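Local coordinates for protein Cas13d (uncultured Ruminococcus sp, PDB 6IV9) that binds a CRISPR RNA as a Cas13d effector and probably uses its two HEPN domains in guide maturation and target RNA cleavage, at residues D147-K152 against G757-I762; S153-R158 against L172-L177. The protein carries 2 engineered substitutions. All blocks are in the same frame, centred on the assembly; numbering follows the deposited sequence.

Contact 1. Residues D147-K152 against G757-I762; sequences DMLGLK and GLYKEI. With nucleotides of chain B.
Leu151 is the bump of this contact: lying at the N-cap position of helix 152-160, it pushes its isobutyl group into a hollow at the C-terminal end of helix 713-760, lined by Leu758, Tyr759 and Ile762. Leu151 CD2 lies over one face of the Tyr759 ring, offset toward the rim, in a CH-pi contact, 4.0 Å from the centroid and 15° off the normal. The same methyl is 3.9 Å from Leu758 CB and 4.0 Å from Ile762 CD1, while Leu151 CD1 shares Leu758 CB with it and approaches Tyr759 CE2. The ring extends to the loop, its hydroxyl against CB, CG and CD1 of Leu149. There Tyr759 OH donates a short hydrogen bond of 2.5 Å to Leu149 O, in the carbonyl plane and on a lone pair; Asn794 is a second partner of this hydroxyl. Asp147 turns its carboxylate back to the start of the helix, with CG wedged between the backbone N and the carbonyl carbon (chi1 66°), and its OD1 accepts the N-H of Lys152, N to OD1 2.9 Å, from above the carboxylate plane. On the loop's RNA-facing side, Met148 N grips phosphate oxygen OP2 of U25 of chain B at 2.9 Å, nearly straight at 171°.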
loop_
_atom_site.group_PDB
_atom_site.type_symbol
_atom_site.label_atom_id
_atom_site.label_comp_id
_atom_site.label_asym_id
_atom_site.label_seq_id
_atom_site.Cartn_x
_atom_site.Cartn_y
_atom_site.Cartn_z
ATOM N N ASP A 147 -13.328 5.461 23.908
ATOM C CA ASP A 147 -13.376 5.150 22.458
ATOM C C ASP A 147 -14.815 4.784 22.068
ATOM O O ASP A 147 -15.557 4.373 22.921
ATOM C CB ASP A 147 -12.323 4.127 22.053
ATOM C CG ASP A 147 -12.579 2.767 22.659
ATOM O OD1 ASP A 147 -13.108 2.727 23.765
ATOM O OD2 ASP A 147 -12.244 1.775 22.015
ATOM N N MET A 148 -15.155 4.909 20.791
ATOM C CA MET A 148 -16.535 4.631 20.320
ATOM C C MET A 148 -16.919 3.162 20.563
ATOM O O MET A 148 -18.058 2.918 20.768
ATOM C CB MET A 148 -16.723 5.010 18.848
ATOM C CG MET A 148 -16.664 6.497 18.591
ATOM S SD MET A 148 -17.899 7.478 19.458
ATOM C CE MET A 148 -19.375 6.961 18.604
ATOM N N LEU A 149 -15.983 2.235 20.426
ATOM C CA LEU A 149 -16.256 0.789 20.623
ATOM C C LEU A 149 -16.401 0.445 22.108
ATOM O O LEU A 149 -16.970 -0.563 22.403
ATOM C CB LEU A 149 -15.089 0.004 20.039
ATOM C CG LEU A 149 -15.287 -0.694 18.701
ATOM C CD1 LEU A 149 -16.487 -0.213 17.928
ATOM C CD2 LEU A 149 -14.022 -0.647 17.885
ATOM N N GLY A 150 -15.848 1.265 22.988
ATOM C CA GLY A 150 -15.871 0.962 24.422
ATOM C C GLY A 150 -14.810 -0.054 24.805
ATOM O O GLY A 150 -14.951 -0.660 25.833
ATOM N N LEU A 151 -13.774 -0.208 23.994
ATOM C CA LEU A 151 -12.710 -1.207 24.275
ATOM C C LEU A 151 -11.437 -0.558 24.819
ATOM O O LEU A 151 -10.467 -1.249 24.957
ATOM C CB LEU A 151 -12.426 -1.964 22.984
ATOM C CG LEU A 151 -13.596 -2.787 22.481
ATOM C CD1 LEU A 151 -13.301 -3.345 21.112
ATOM C CD2 LEU A 151 -13.923 -3.889 23.463
ATOM N N LYS A 152 -11.493 0.711 25.176
ATOM C CA LYS A 152 -10.274 1.414 25.635
ATOM C C LYS A 152 -9.667 0.701 26.842
ATOM O O LYS A 152 -8.488 0.508 26.842
ATOM C CB LYS A 152 -10.654 2.839 26.039
ATOM C CG LYS A 152 -9.566 3.694 26.652
ATOM C CD LYS A 152 -10.045 5.101 26.867
ATOM C CE LYS A 152 -9.031 6.040 27.471
ATOM N NZ LYS A 152 -8.673 5.670 28.853
ATOM N N GLY A 757 -12.940 -10.813 19.739
ATOM C CA GLY A 757 -12.050 -11.291 20.804
ATOM C C GLY A 757 -11.996 -10.318 21.963
ATOM O O GLY A 757 -11.890 -10.764 23.074
ATOM N N LEU A 758 -11.942 -9.017 21.697
ATOM C CA LEU A 758 -11.900 -8.021 22.798
ATOM C C LEU A 758 -13.241 -7.953 23.526
ATOM O O LEU A 758 -13.260 -8.004 24.719
ATOM C CB LEU A 758 -11.511 -6.662 22.226
ATOM C CG LEU A 758 -10.077 -6.570 21.726
ATOM C CD1 LEU A 758 -9.939 -5.495 20.669
ATOM C CD2 LEU A 758 -9.125 -6.342 22.880
ATOM N N TYR A 759 -14.336 -7.903 22.790
ATOM C CA TYR A 759 -15.676 -7.815 23.418
ATOM C C TYR A 759 -15.966 -9.063 24.252
ATOM O O TYR A 759 -16.628 -8.977 25.248
ATOM C CB TYR A 759 -16.754 -7.621 22.364
ATOM C CG TYR A 759 -16.987 -6.199 21.947
ATOM C CD1 TYR A 759 -17.478 -5.262 22.830
ATOM C CD2 TYR A 759 -16.763 -5.806 20.651
ATOM C CE1 TYR A 759 -17.725 -3.962 22.446
ATOM C CE2 TYR A 759 -16.999 -4.510 20.250
ATOM C CZ TYR A 759 -17.485 -3.587 21.146
ATOM O OH TYR A 759 -17.721 -2.320 20.739
ATOM N N LYS A 760 -15.421 -10.194 23.833
ATOM C CA LYS A 760 -15.674 -11.489 24.505
ATOM C C LYS A 760 -15.181 -11.421 25.947
ATOM O O LYS A 760 -15.733 -12.101 26.766
ATOM C CB LYS A 760 -15.057 -12.660 23.745
ATOM C CG LYS A 760 -15.536 -14.013 24.231
ATOM C CD LYS A 760 -15.400 -15.128 23.243
ATOM C CE LYS A 760 -15.783 -16.459 23.842
ATOM N NZ LYS A 760 -15.411 -17.579 22.955
ATOM N N GLU A 761 -14.125 -10.663 26.193
ATOM C CA GLU A 761 -13.560 -10.528 27.554
ATOM C C GLU A 761 -14.460 -9.674 28.447
ATOM O O GLU A 761 -14.285 -9.746 29.645
ATOM C CB GLU A 761 -12.162 -9.928 27.496
ATOM C CG GLU A 761 -11.143 -10.866 26.898
ATOM C CD GLU A 761 -11.056 -12.217 27.575
ATOM O OE1 GLU A 761 -11.050 -12.250 28.807
ATOM O OE2 GLU A 761 -11.001 -13.227 26.868
ATOM N N ILE A 762 -15.339 -8.853 27.883
ATOM C CA ILE A 762 -16.132 -7.943 28.753
ATOM C C ILE A 762 -17.642 -8.150 28.620
ATOM O O ILE A 762 -18.356 -7.608 29.449
ATOM C CB ILE A 762 -15.704 -6.493 28.496
ATOM C CG1 ILE A 762 -15.963 -6.077 27.052
ATOM C CG2 ILE A 762 -14.250 -6.317 28.852
ATOM C CD1 ILE A 762 -15.902 -4.604 26.842
ATOM P P U B 25 -12.514 6.799 18.740
ATOM O OP1 U B 25 -13.152 8.019 19.311
ATOM O OP2 U B 25 -13.226 5.530 18.675
ATOM O "O5'" U B 25 -12.182 7.303 17.287
ATOM C "C5'" U B 25 -11.894 6.337 16.260
ATOM C "C4'" U B 25 -13.107 6.127 15.378
ATOM O "O4'" U B 25 -13.569 7.427 14.999
ATOM C "C3'" U B 25 -12.785 5.486 14.021
ATOM O "O3'" U B 25 -12.840 4.093 14.051
ATOM C "C2'" U B 25 -13.878 6.002 13.109
ATOM O "O2'" U B 25 -14.987 5.130 13.155
ATOM C "C1'" U B 25 -14.313 7.304 13.798
ATOM N N1 U B 25 -14.071 8.491 12.988
ATOM C C2 U B 25 -14.945 8.683 11.941
ATOM O O2 U B 25 -15.774 7.862 11.631
ATOM N N3 U B 25 -14.765 9.837 11.248
ATOM C C4 U B 25 -13.857 10.834 11.515
ATOM O O4 U B 25 -13.835 11.832 10.804
ATOM C C5 U B 25 -12.973 10.556 12.598
ATOM C C6 U B 25 -13.096 9.408 13.269
ATOM P P C B 24 -8.158 8.545 15.914
ATOM O OP1 C B 24 -7.918 7.207 15.359
ATOM O OP2 C B 24 -9.105 9.491 15.393
ATOM O "O5'" C B 24 -8.635 8.319 17.424
ATOM C "C5'" C B 24 -8.325 7.101 18.106
ATOM C "C4'" C B 24 -8.842 7.140 19.521
ATOM O "O4'" C B 24 -8.077 8.087 20.311
ATOM C "C3'" C B 24 -10.257 7.611 19.657
ATOM O "O3'" C B 24 -11.112 6.537 19.393
ATOM C "C2'" C B 24 -10.294 8.046 21.120
ATOM O "O2'" C B 24 -10.422 6.940 21.993
ATOM C "C1'" C B 24 -8.945 8.729 21.240
ATOM N N1 C B 24 -8.936 10.192 20.971
ATOM C C2 C B 24 -9.169 11.071 22.046
ATOM O O2 C B 24 -9.418 10.591 23.165
ATOM N N3 C B 24 -9.155 12.407 21.823
ATOM C C4 C B 24 -8.841 12.878 20.604
ATOM N N4 C B 24 -8.762 14.201 20.435
ATOM C C5 C B 24 -8.575 12.008 19.506
ATOM C C6 C B 24 -8.646 10.685 19.730
ATOM P P U B 4 -23.562 9.658 14.968
ATOM O OP1 U B 4 -24.490 8.800 15.763
ATOM O OP2 U B 4 -24.037 10.756 14.161
ATOM O "O5'" U B 4 -22.436 10.239 15.904
ATOM C "C5'" U B 4 -21.803 9.398 16.911
ATOM C "C4'" U B 4 -20.656 10.122 17.553
ATOM O "O4'" U B 4 -19.576 10.378 16.582
ATOM C "C3'" U B 4 -20.957 11.517 18.113
ATOM O "O3'" U B 4 -21.567 11.477 19.401
ATOM C "C2'" U B 4 -19.559 12.106 18.200
ATOM O "O2'" U B 4 -18.801 11.539 19.252
ATOM C "C1'" U B 4 -18.963 11.627 16.876
ATOM N N1 U B 4 -19.250 12.575 15.786
ATOM C C2 U B 4 -18.431 13.681 15.680
ATOM O O2 U B 4 -17.517 13.916 16.467
ATOM N N3 U B 4 -18.710 14.506 14.620
ATOM C C4 U B 4 -19.737 14.393 13.722
ATOM O O4 U B 4 -19.857 15.236 12.831
ATOM C C5 U B 4 -20.548 13.229 13.897
ATOM C C6 U B 4 -20.290 12.387 14.908
#

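Contact 2. Residues S153-R158 against L172-L177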
loop_
_atom_site.group_PDB
_atom_site.type_symbol
_atom_site.label_atom_id
_atom_site.label_comp_id
_atom_site.label_asym_id
_atom_site.label_seq_id
_atom_site.Cartn_x
_atom_site.Cartn_y
_atom_site.Cartn_z
ATOM N N SER A 153 -10.467 0.328 27.830
ATOM C CA SER A 153 -9.897 -0.334 29.028
ATOM C C SER A 153 -9.287 -1.697 28.698
ATOM O O SER A 153 -8.222 -1.987 29.172
ATOM C CB SER A 153 -10.913 -0.422 30.111
ATOM O OG SER A 153 -11.219 0.869 30.575
ATOM N N GLU A 154 -9.983 -2.501 27.917
ATOM C CA GLU A 154 -9.454 -3.826 27.538
ATOM C C GLU A 154 -8.162 -3.640 26.742
ATOM O O GLU A 154 -7.238 -4.367 26.971
ATOM C CB GLU A 154 -10.468 -4.541 26.657
ATOM C CG GLU A 154 -11.396 -5.457 27.404
ATOM C CD GLU A 154 -10.833 -6.106 28.656
ATOM O OE1 GLU A 154 -10.040 -7.030 28.521
ATOM O OE2 GLU A 154 -11.195 -5.654 29.752
ATOM N N LEU A 155 -8.136 -2.683 25.825
ATOM C CA LEU A 155 -6.925 -2.444 25.014
ATOM C C LEU A 155 -5.757 -1.993 25.894
ATOM O O LEU A 155 -4.691 -2.502 25.714
ATOM C CB LEU A 155 -7.255 -1.429 23.925
ATOM C CG LEU A 155 -8.056 -2.016 22.769
ATOM C CD1 LEU A 155 -8.654 -0.942 21.893
ATOM C CD2 LEU A 155 -7.191 -2.951 21.962
ATOM N N GLU A 156 -5.991 -1.093 26.841
ATOM C CA GLU A 156 -4.899 -0.619 27.724
ATOM C C GLU A 156 -4.354 -1.805 28.517
ATOM O O GLU A 156 -3.163 -1.925 28.634
ATOM C CB GLU A 156 -5.413 0.458 28.672
ATOM C CG GLU A 156 -5.710 1.766 27.977
ATOM C CD GLU A 156 -6.491 2.793 28.775
ATOM O OE1 GLU A 156 -6.553 3.914 28.333
ATOM O OE2 GLU A 156 -7.037 2.447 29.816
ATOM N N LYS A 157 -5.231 -2.654 29.020
ATOM C CA LYS A 157 -4.736 -3.823 29.782
ATOM C C LYS A 157 -3.886 -4.722 28.879
ATOM O O LYS A 157 -2.841 -5.126 29.299
ATOM C CB LYS A 157 -5.912 -4.615 30.340
ATOM C CG LYS A 157 -6.693 -3.906 31.428
ATOM C CD LYS A 157 -7.598 -4.841 32.175
ATOM C CE LYS A 157 -9.058 -4.627 31.875
ATOM N NZ LYS A 157 -9.863 -5.799 32.280
ATOM N N ARG A 158 -4.330 -4.974 27.658
ATOM C CA ARG A 158 -3.582 -5.852 26.731
ATOM C C ARG A 158 -2.208 -5.264 26.389
ATOM O O ARG A 158 -1.260 -6.014 26.347
ATOM C CB ARG A 158 -4.430 -6.066 25.479
ATOM C CG ARG A 158 -3.695 -6.649 24.283
ATOM C CD ARG A 158 -4.541 -6.681 23.019
ATOM N NE ARG A 158 -4.974 -7.999 22.590
ATOM C CZ ARG A 158 -6.057 -8.254 21.868
ATOM N NH1 ARG A 158 -6.146 -7.835 20.618
ATOM N NH2 ARG A 158 -7.041 -8.963 22.394
ATOM N N LEU A 172 -1.961 5.862 21.130
ATOM C CA LEU A 172 -0.797 5.060 20.695
ATOM C C LEU A 172 -1.303 3.690 20.234
ATOM O O LEU A 172 -0.926 3.259 19.176
ATOM C CB LEU A 172 0.154 4.914 21.883
ATOM C CG LEU A 172 1.429 4.121 21.639
ATOM C CD1 LEU A 172 2.464 4.428 22.705
ATOM C CD2 LEU A 172 1.142 2.641 21.591
ATOM N N ILE A 173 -2.207 3.092 21.001
ATOM C CA ILE A 173 -2.753 1.739 20.696
ATOM C C ILE A 173 -3.478 1.722 19.344
ATOM O O ILE A 173 -3.223 0.819 18.597
ATOM C CB ILE A 173 -3.674 1.247 21.816
ATOM C CG1 ILE A 173 -2.886 0.940 23.087
ATOM C CG2 ILE A 173 -4.471 0.052 21.343
ATOM C CD1 ILE A 173 -3.733 0.772 24.308
ATOM N N TYR A 174 -4.264 2.746 19.019
ATOM C CA TYR A 174 -4.987 2.792 17.718
ATOM C C TYR A 174 -3.969 2.782 16.578
ATOM O O TYR A 174 -4.278 2.276 15.531
ATOM C CB TYR A 174 -6.056 3.891 17.649
ATOM C CG TYR A 174 -7.412 3.413 18.084
ATOM C CD1 TYR A 174 -7.645 3.112 19.402
ATOM C CD2 TYR A 174 -8.433 3.167 17.187
ATOM C CE1 TYR A 174 -8.863 2.635 19.833
ATOM C CE2 TYR A 174 -9.668 2.687 17.598
ATOM C CZ TYR A 174 -9.880 2.416 18.935
ATOM O OH TYR A 174 -11.060 1.919 19.400
ATOM N N ASN A 175 -2.814 3.393 16.792
ATOM C CA ASN A 175 -1.741 3.372 15.771
ATOM C C ASN A 175 -1.257 1.929 15.566
ATOM O O ASN A 175 -0.993 1.569 14.442
ATOM C CB ASN A 175 -0.641 4.373 16.087
ATOM C CG ASN A 175 -1.013 5.749 15.594
ATOM O OD1 ASN A 175 -0.922 6.026 14.425
ATOM N ND2 ASN A 175 -1.474 6.600 16.475
ATOM N N ILE A 176 -1.109 1.166 16.649
ATOM C CA ILE A 176 -0.713 -0.265 16.526
ATOM C C ILE A 176 -1.823 -1.046 15.813
ATOM O O ILE A 176 -1.509 -1.829 14.969
ATOM C CB ILE A 176 -0.322 -0.893 17.873
ATOM C CG1 ILE A 176 0.840 -0.153 18.532
ATOM C CG2 ILE A 176 -0.018 -2.362 17.695
ATOM C CD1 ILE A 176 1.109 -0.564 19.942
ATOM N N LEU A 177 -3.088 -0.771 16.110
ATOM C CA LEU A 177 -4.192 -1.495 15.432
ATOM C C LEU A 177 -4.143 -1.219 13.923
ATOM O O LEU A 177 -4.451 -2.115 13.184
ATOM C CB LEU A 177 -5.531 -1.077 16.025
ATOM C CG LEU A 177 -5.697 -1.363 17.511
ATOM C CD1 LEU A 177 -7.099 -1.013 17.967
ATOM C CD2 LEU A 177 -5.350 -2.795 17.837
#
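Leu155 of helix 152-160 meets Ile173 of helix 168-197 where these two consecutive helices cross almost at right angles, the short axes 10.8 Å apart at 81°. The leucine leaves its helix toward its neighbour. Its CB meets Ile173 CG2 at 4.1 Å, with Ile173 CD1 only slightly farther off. CG then turns beside the backbone N, anti to the carbonyl carbon (chi1 -76°), and the two methyls diverge: Leu155 CD2 packs on Ile173 CG2 at 4.1 Å, while Leu155 CD1 reaches on to Tyr174 CE1 at 4.1 Å and Leu177 CD1 at 4.2 Å. Leu177 CD1 itself lies over the centre of one face of the Tyr174 ring. Ile173 answers by sending its longer branch onto the opposing backbone: its CD1 lies 3.7 Å from Leu155 O and also packs on Glu156 CA. The aliphatic part of Glu156 passes alongside that methyl, whereas its carboxylate turns to Lys152 and to the backbone N of Phe164. With no hydrogen bond or salt bridge between them, the segments meet through apolar packing alone, so the fit probably rests on shape and burial rather than on directional bonds.

Overall arrangement
Along the chain the order is 147-152, 153-158 and 172-177, with 757-762 following some 580 residues later, so contact 2 joins neighbours in sequence and contact 1 brings a distant helix up to them. Their centres are about 10 Å apart, and helix 152-160 continues directly from the loop of contact 1 into contact 2. Asp147 OD2 and Tyr174 OH, 2.9 Å apart, probably form a hydrogen bond between the two, and Leu758 of contact 1 also packs on Leu155 and Arg158. Helix 152-160 thus packs on helix 168-197 with one side and on the end of helix 713-760 with another. Both contacts lie beside the RNA: Met148 holds a phosphate of chain B, and Tyr174 packs on a sugar.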